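Local coordinates for 35 kDa hemin binding protein (Porphyromonas gingivalis, PDB 5Y1A) that is a secreted cargo protein of the type IX secretion system that probably binds hemin and carries a thioredoxin domain that may have redox activity, at residues G103-G106 with F107-S111. Sequence-based numbering, arbitrary orientation.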
loop_
_atom_site.group_PDB
_atom_site.type_symbol
_atom_site.label_atom_id
_atom_site.label_comp_id
_atom_site.label_asym_id
_atom_site.label_seq_id
_atom_site.Cartn_x
_atom_site.Cartn_y
_atom_site.Cartn_z
ATOM N N GLY A 103 12.976 -11.595 -14.483
ATOM C CA GLY A 103 14.356 -11.408 -14.928
ATOM C C GLY A 103 14.623 -9.914 -15.114
ATOM O O GLY A 103 14.635 -9.422 -16.238
ATOM N N ILE A 104 14.850 -9.221 -14.002
ATOM C CA ILE A 104 15.037 -7.754 -13.971
ATOM C C ILE A 104 16.523 -7.439 -14.081
ATOM O O ILE A 104 17.265 -7.644 -13.137
ATOM C CB ILE A 104 14.456 -7.174 -12.639
ATOM C CG1 ILE A 104 12.966 -7.536 -12.564
ATOM C CG2 ILE A 104 14.688 -5.630 -12.550
ATOM C CD1 ILE A 104 12.315 -7.368 -11.180
ATOM N N PRO A 105 16.943 -6.923 -15.243
ATOM C CA PRO A 105 18.374 -6.826 -15.572
ATOM C C PRO A 105 19.096 -5.589 -15.010
ATOM O O PRO A 105 20.318 -5.592 -14.926
ATOM C CB PRO A 105 18.361 -6.769 -17.099
ATOM C CG PRO A 105 17.065 -6.063 -17.452
ATOM C CD PRO A 105 16.074 -6.463 -16.353
ATOM N N GLY A 106 18.345 -4.568 -14.628
ATOM C CA GLY A 106 18.906 -3.245 -14.294
ATOM C C GLY A 106 17.767 -2.280 -14.000
ATOM O O GLY A 106 16.593 -2.644 -14.132
ATOM N N PHE A 107 18.115 -1.067 -13.591
ATOM C CA PHE A 107 17.126 -0.038 -13.221
ATOM C C PHE A 107 17.320 1.236 -14.056
ATOM O O PHE A 107 18.447 1.540 -14.486
ATOM C CB PHE A 107 17.258 0.373 -11.733
ATOM C CG PHE A 107 17.081 -0.746 -10.724
ATOM C CD1 PHE A 107 16.314 -1.882 -11.000
ATOM C CD2 PHE A 107 17.656 -0.608 -9.456
ATOM C CE1 PHE A 107 16.156 -2.914 -10.039
ATOM C CE2 PHE A 107 17.502 -1.618 -8.473
ATOM C CZ PHE A 107 16.768 -2.770 -8.778
ATOM N N PRO A 108 16.234 2.013 -14.267
ATOM C CA PRO A 108 14.863 1.644 -13.922
ATOM C C PRO A 108 14.279 0.775 -15.039
ATOM O O PRO A 108 14.558 1.008 -16.222
ATOM C CB PRO A 108 14.138 3.001 -13.853
ATOM C CG PRO A 108 14.884 3.852 -14.882
ATOM C CD PRO A 108 16.310 3.358 -14.887
ATOM N N THR A 109 13.464 -0.196 -14.656
ATOM C CA THR A 109 12.734 -1.028 -15.589
ATOM C C THR A 109 11.328 -1.178 -15.019
ATOM O O THR A 109 11.046 -0.732 -13.904
ATOM C CB THR A 109 13.414 -2.445 -15.768
ATOM O OG1 THR A 109 13.810 -2.964 -14.489
ATOM C CG2 THR A 109 14.636 -2.370 -16.677
ATOM N N PHE A 110 10.421 -1.765 -15.799
ATOM C CA PHE A 110 9.061 -1.968 -15.307
ATOM C C PHE A 110 8.378 -3.121 -15.999
ATOM O O PHE A 110 8.783 -3.535 -17.088
ATOM C CB PHE A 110 8.189 -0.693 -15.357
ATOM C CG PHE A 110 7.494 -0.397 -16.709
ATOM C CD1 PHE A 110 6.172 0.079 -16.706
ATOM C CD2 PHE A 110 8.149 -0.542 -17.933
ATOM C CE1 PHE A 110 5.511 0.401 -17.902
ATOM C CE2 PHE A 110 7.474 -0.226 -19.155
ATOM C CZ PHE A 110 6.173 0.266 -19.114
ATOM N N SER A 111 7.345 -3.611 -15.329
ATOM C CA SER A 111 6.507 -4.695 -15.825
ATOM C C SER A 111 5.050 -4.216 -15.905
ATOM O O SER A 111 4.535 -3.605 -14.939
ATOM C CB SER A 111 6.603 -5.871 -14.862
ATOM O OG SER A 111 5.650 -6.859 -15.192
#
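Past the end of helix 89-102, the backbone between Ile104 and Thr109 turns at Pro105, is almost fully extended at Gly106, and reverses at the cis peptide between Phe107 and Pro108 to enter strand 109-112. Inside this bend the Thr109 hydroxyl reaches back to the carbonyl of Gly106, with Thr109 OG1 donating to Gly106 O at 2.8 Å. The bond is nearly collinear with the C=O, the angle at the oxygen being 169°. Thr109 places OG1 between its own backbone N and carbonyl carbon (chi1 44°), and its methyl CG2 also lies 3.2 Å from Gly106 O. The cis-proline turn ahead of a strand is the hallmark of the thioredoxin fold, where it faces the CxxC pair: here Pro108 and Phe107 both touch Cys51, and Phe107 also meets Cys48, consistent with a redox site of that type. From the loop side comes Ile104, whose CG2 branch sits 3.4 Å from Thr109 OG1. Ile104 CG2 also meets the Phe107 ring at its edge, near the ring plane, 4.0 Å from Phe107 CE1. Phe43 of the neighbouring strand 34-44 touches Ile104, Phe107 and Thr109 alike, while Phe95 and Leu98 of helix 89-102 pack on Ile104.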